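Local coordinates for protein similar to yteR (Bacilus subtilis) (Clostridium acetobutylicum, PDB 4WU0) that probably hydrolyses unsaturated rhamnogalacturonan fragments derived from pectin, as a glycoside hydrolase of family GH105 related to YteR, at residues Leu262-Leu275 with Ala291-Ile303. Residues are numbered along the deposited sequence; the frame is centred on the assembly and turned at random.
Sequences LEASGSSMIVYALL and AKEAYKGLINEFI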
loop_
_atom_site.group_PDB
_atom_site.type_symbol
_atom_site.label_atom_id
_atom_site.label_comp_id
_atom_site.label_asym_id
_atom_site.label_seq_id
_atom_site.Cartn_x
_atom_site.Cartn_y
_atom_site.Cartn_z
ATOM N N LEU A 262 9.667 14.422 -7.348
ATOM C CA LEU A 262 9.041 14.148 -6.066
ATOM C C LEU A 262 7.670 13.568 -6.337
ATOM O O LEU A 262 6.873 14.161 -7.068
ATOM C CB LEU A 262 8.948 15.455 -5.248
ATOM C CG LEU A 262 10.273 16.163 -4.991
ATOM C CD1 LEU A 262 10.044 17.503 -4.315
ATOM C CD2 LEU A 262 11.189 15.301 -4.137
ATOM N N GLU A 263 7.394 12.401 -5.754
ATOM C CA GLU A 263 6.207 11.631 -6.121
ATOM C C GLU A 263 5.289 11.445 -4.913
ATOM O O GLU A 263 5.726 11.095 -3.808
ATOM C CB GLU A 263 6.630 10.302 -6.764
ATOM C CG GLU A 263 5.509 9.549 -7.466
ATOM C CD GLU A 263 4.598 8.777 -6.526
ATOM O OE1 GLU A 263 5.113 8.241 -5.533
ATOM O OE2 GLU A 263 3.360 8.671 -6.791
ATOM N N ALA A 264 4.002 11.687 -5.136
ATOM C CA ALA A 264 3.058 11.882 -4.035
ATOM C C ALA A 264 2.597 10.608 -3.356
ATOM O O ALA A 264 2.361 10.601 -2.135
ATOM C CB ALA A 264 1.838 12.657 -4.530
ATOM N N SER A 265 2.381 9.540 -4.121
ATOM C CA SER A 265 1.826 8.348 -3.511
ATOM C C SER A 265 2.844 7.668 -2.592
ATOM O O SER A 265 2.529 7.374 -1.444
ATOM C CB SER A 265 1.238 7.392 -4.554
ATOM O OG SER A 265 2.238 6.756 -5.324
ATOM N N GLY A 266 4.058 7.446 -3.075
ATOM C CA GLY A 266 5.099 6.891 -2.226
ATOM C C GLY A 266 5.382 7.781 -1.017
ATOM O O GLY A 266 5.480 7.284 0.106
ATOM N N SER A 267 5.473 9.094 -1.216
ATOM C CA SER A 267 5.730 10.011 -0.112
ATOM C C SER A 267 4.634 9.930 0.939
ATOM O O SER A 267 4.920 9.919 2.128
ATOM C CB SER A 267 5.857 11.453 -0.629
ATOM O OG SER A 267 7.028 11.604 -1.417
ATOM N N SER A 268 3.376 9.874 0.509
ATOM C CA SER A 268 2.260 9.805 1.454
ATOM C C SER A 268 2.283 8.510 2.257
ATOM O O SER A 268 1.979 8.492 3.457
ATOM C CB SER A 268 0.923 9.942 0.718
ATOM O OG SER A 268 0.733 11.253 0.190
ATOM N N MET A 269 2.604 7.420 1.573
ATOM C CA MET A 269 2.670 6.102 2.208
ATOM C C MET A 269 3.755 6.094 3.273
ATOM O O MET A 269 3.562 5.549 4.371
ATOM C CB MET A 269 2.989 5.038 1.179
ATOM C CG MET A 269 1.884 4.754 0.235
ATOM S SD MET A 269 2.337 3.452 -0.917
ATOM C CE MET A 269 0.896 3.500 -1.958
ATOM N N ILE A 270 4.882 6.714 2.951
ATOM C CA ILE A 270 6.017 6.761 3.882
ATOM C C ILE A 270 5.638 7.599 5.097
ATOM O O ILE A 270 5.935 7.235 6.233
ATOM C CB ILE A 270 7.272 7.316 3.189
ATOM C CG1 ILE A 270 7.717 6.328 2.116
ATOM C CG2 ILE A 270 8.396 7.596 4.183
ATOM C CD1 ILE A 270 8.696 6.866 1.103
ATOM N N VAL A 271 4.999 8.744 4.872
ATOM C CA VAL A 271 4.588 9.602 5.987
ATOM C C VAL A 271 3.576 8.896 6.885
ATOM O O VAL A 271 3.644 8.986 8.109
ATOM C CB VAL A 271 4.016 10.933 5.454
ATOM C CG1 VAL A 271 3.368 11.755 6.588
ATOM C CG2 VAL A 271 5.155 11.725 4.810
ATOM N N TYR A 272 2.637 8.186 6.289
ATOM C CA TYR A 272 1.672 7.393 7.045
ATOM C C TYR A 272 2.380 6.388 7.939
ATOM O O TYR A 272 2.059 6.269 9.113
ATOM C CB TYR A 272 0.754 6.663 6.076
ATOM C CG TYR A 272 -0.076 5.560 6.698
ATOM C CD1 TYR A 272 -1.212 5.849 7.433
ATOM C CD2 TYR A 272 0.290 4.236 6.559
ATOM C CE1 TYR A 272 -1.984 4.836 7.987
ATOM C CE2 TYR A 272 -0.473 3.221 7.099
ATOM C CZ TYR A 272 -1.608 3.522 7.798
ATOM O OH TYR A 272 -2.361 2.496 8.306
ATOM N N ALA A 273 3.309 5.634 7.366
ATOM C CA ALA A 273 4.040 4.636 8.145
ATOM C C ALA A 273 4.871 5.257 9.276
ATOM O O ALA A 273 4.965 4.680 10.366
ATOM C CB ALA A 273 4.908 3.787 7.229
ATOM N N LEU A 274 5.485 6.409 9.018
ATOM C CA LEU A 274 6.233 7.108 10.067
ATOM C C LEU A 274 5.310 7.475 11.206
ATOM O O LEU A 274 5.616 7.240 12.386
ATOM C CB LEU A 274 6.896 8.386 9.543
ATOM C CG LEU A 274 8.029 8.283 8.533
ATOM C CD1 LEU A 274 8.425 9.680 8.038
ATOM C CD2 LEU A 274 9.234 7.596 9.145
ATOM N N LEU A 275 4.184 8.089 10.864
ATOM C CA LEU A 275 3.250 8.577 11.864
ATOM C C LEU A 275 2.632 7.430 12.652
ATOM O O LEU A 275 2.576 7.455 13.878
ATOM C CB LEU A 275 2.151 9.427 11.228
ATOM C CG LEU A 275 2.607 10.833 10.785
ATOM C CD1 LEU A 275 1.587 11.411 9.812
ATOM C CD2 LEU A 275 2.838 11.767 11.961
ATOM N N ALA A 291 8.289 13.483 11.277
ATOM C CA ALA A 291 7.073 12.980 10.652
ATOM C C ALA A 291 6.102 14.124 10.343
ATOM O O ALA A 291 5.492 14.158 9.264
ATOM C CB ALA A 291 6.408 11.924 11.533
ATOM N N LYS A 292 5.956 15.046 11.284
ATOM C CA LYS A 292 5.089 16.205 11.107
ATOM C C LYS A 292 5.563 17.083 9.948
ATOM O O LYS A 292 4.766 17.543 9.139
ATOM C CB LYS A 292 5.028 17.012 12.396
ATOM C CG LYS A 292 4.168 16.330 13.437
ATOM C CD LYS A 292 4.431 16.815 14.850
ATOM C CE LYS A 292 4.284 18.282 15.006
ATOM N NZ LYS A 292 4.498 18.647 16.456
ATOM N N GLU A 293 6.865 17.323 9.900
ATOM C CA GLU A 293 7.457 18.147 8.850
ATOM C C GLU A 293 7.266 17.514 7.472
ATOM O O GLU A 293 6.958 18.199 6.489
ATOM C CB GLU A 293 8.937 18.347 9.164
ATOM C CG GLU A 293 9.701 19.130 8.177
ATOM C CD GLU A 293 11.175 19.230 8.559
ATOM O OE1 GLU A 293 11.830 18.163 8.737
ATOM O OE2 GLU A 293 11.672 20.371 8.685
ATOM N N ALA A 294 7.411 16.199 7.406
ATOM C CA ALA A 294 7.234 15.483 6.149
ATOM C C ALA A 294 5.777 15.552 5.695
ATOM O O ALA A 294 5.500 15.733 4.505
ATOM C CB ALA A 294 7.699 14.016 6.271
ATOM N N TYR A 295 4.850 15.406 6.641
ATOM C CA TYR A 295 3.443 15.567 6.336
ATOM C C TYR A 295 3.161 16.937 5.745
ATOM O O TYR A 295 2.473 17.052 4.732
ATOM C CB TYR A 295 2.553 15.358 7.564
ATOM C CG TYR A 295 1.112 15.535 7.183
ATOM C CD1 TYR A 295 0.433 14.545 6.492
ATOM C CD2 TYR A 295 0.436 16.712 7.460
ATOM C CE1 TYR A 295 -0.875 14.729 6.098
ATOM C CE2 TYR A 295 -0.874 16.897 7.067
ATOM C CZ TYR A 295 -1.525 15.902 6.386
ATOM O OH TYR A 295 -2.842 16.094 6.015
ATOM N N LYS A 296 3.652 17.992 6.378
ATOM C CA LYS A 296 3.439 19.322 5.842
ATOM C C LYS A 296 4.072 19.464 4.445
ATOM O O LYS A 296 3.559 20.176 3.581
ATOM C CB LYS A 296 3.969 20.370 6.820
ATOM C CG LYS A 296 2.985 20.585 7.970
ATOM C CD LYS A 296 3.355 21.726 8.867
ATOM C CE LYS A 296 4.633 21.402 9.580
ATOM N NZ LYS A 296 4.999 22.407 10.625
ATOM N N GLY A 297 5.158 18.732 4.213
ATOM C CA GLY A 297 5.764 18.675 2.899
ATOM C C GLY A 297 4.851 18.087 1.844
ATOM O O GLY A 297 4.859 18.506 0.693
ATOM N N LEU A 298 4.053 17.092 2.209
ATOM C CA LEU A 298 3.070 16.566 1.259
ATOM C C LEU A 298 2.112 17.673 0.788
ATOM O O LEU A 298 1.767 17.780 -0.393
ATOM C CB LEU A 298 2.247 15.463 1.911
ATOM C CG LEU A 298 2.952 14.251 2.481
ATOM C CD1 LEU A 298 1.918 13.356 3.138
ATOM C CD2 LEU A 298 3.650 13.508 1.374
ATOM N N ILE A 299 1.623 18.463 1.722
ATOM C CA ILE A 299 0.690 19.538 1.404
ATOM C C ILE A 299 1.373 20.562 0.512
ATOM O O ILE A 299 0.813 21.004 -0.510
ATOM C CB ILE A 299 0.207 20.262 2.674
ATOM C CG1 ILE A 299 -0.415 19.278 3.674
ATOM C CG2 ILE A 299 -0.766 21.382 2.340
ATOM C CD1 ILE A 299 -1.588 18.518 3.165
ATOM N N ASN A 300 2.573 20.977 0.919
ATOM C CA ASN A 300 3.303 21.989 0.165
ATOM C C ASN A 300 3.583 21.549 -1.283
ATOM O O ASN A 300 3.417 22.322 -2.222
ATOM C CB ASN A 300 4.632 22.324 0.850
ATOM C CG ASN A 300 4.449 23.031 2.174
ATOM O OD1 ASN A 300 3.421 23.663 2.421
ATOM N ND2 ASN A 300 5.466 22.947 3.031
ATOM N N GLU A 301 4.027 20.315 -1.467
ATOM C CA GLU A 301 4.460 19.872 -2.790
ATOM C C GLU A 301 3.324 19.397 -3.680
ATOM O O GLU A 301 3.411 19.497 -4.914
ATOM C CB GLU A 301 5.456 18.733 -2.673
ATOM C CG GLU A 301 6.737 19.090 -1.961
ATOM C CD GLU A 301 7.486 20.250 -2.588
ATOM O OE1 GLU A 301 7.562 20.305 -3.823
ATOM O OE2 GLU A 301 8.010 21.095 -1.840
ATOM N N PHE A 302 2.284 18.831 -3.078
ATOM C CA PHE A 302 1.334 18.022 -3.855
ATOM C C PHE A 302 -0.130 18.489 -3.839
ATOM O O PHE A 302 -0.921 18.036 -4.665
ATOM C CB PHE A 302 1.403 16.577 -3.412
ATOM C CG PHE A 302 2.782 15.972 -3.473
ATOM C CD1 PHE A 302 3.547 16.035 -4.622
ATOM C CD2 PHE A 302 3.300 15.324 -2.368
ATOM C CE1 PHE A 302 4.790 15.460 -4.658
ATOM C CE2 PHE A 302 4.555 14.757 -2.407
ATOM C CZ PHE A 302 5.290 14.805 -3.553
ATOM N N ILE A 303 -0.506 19.347 -2.897
ATOM C CA ILE A 303 -1.891 19.797 -2.792
ATOM C C ILE A 303 -2.087 21.185 -3.401
ATOM O O ILE A 303 -1.345 22.110 -3.109
ATOM C CB ILE A 303 -2.349 19.820 -1.295
ATOM C CG1 ILE A 303 -2.343 18.417 -0.703
ATOM C CG2 ILE A 303 -3.715 20.456 -1.142
ATOM C CD1 ILE A 303 -3.407 17.497 -1.232
#
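Helix 264-275 and helix 291-302, with Ala264 level with Phe302 at one end and Leu275 with Ala291 at the other, run nearly antiparallel, with 153° between their directions and axes 9.4 Å apart at the closest. Val271 shows how a small branched residue fills a knobs-into-holes site: it enters a hole made by Ala291, Ala294, Tyr295 and Leu298. A chi1 of 171°, which sets CG1 anti to the backbone N, sends CG1 to Tyr295 CB (3.8 Å), at the edge of that ring, and CG2 to Ala294 CB (3.7 Å). Consecutive in the chain, these helices form an antiparallel helical hairpin, as in the (alpha/alpha)6 barrel of six-hairpin glycosidases, the clan of this family. Toward the start of helix 264-275, Leu298 spreads its methyls over the two serines: CD2 lies 3.6 Å from Ser267 CB and CD1 3.8 Å from Ser268 OG. Both hydroxyls donate to carbonyls one turn back, Glu263 O and Ala264 O respectively, and Ser267 OG also bonds Trp248 N, consistent with their burial beside leucine. Phe302 is sandwiched, Ala264 CB making a CH-pi contact 3.7 Å from the ring centroid on one face and Glu301 CB covering the opposite face, while Leu262 O approaches the ring edge. Glu263, at the N-cap, accepts Gly266 N with OE1 and Ser265 N with OE2, the latter oxygen also bonding Cys317 N. At the far end, Leu275 CD2 reaches Ala291 CB at 3.6 Å.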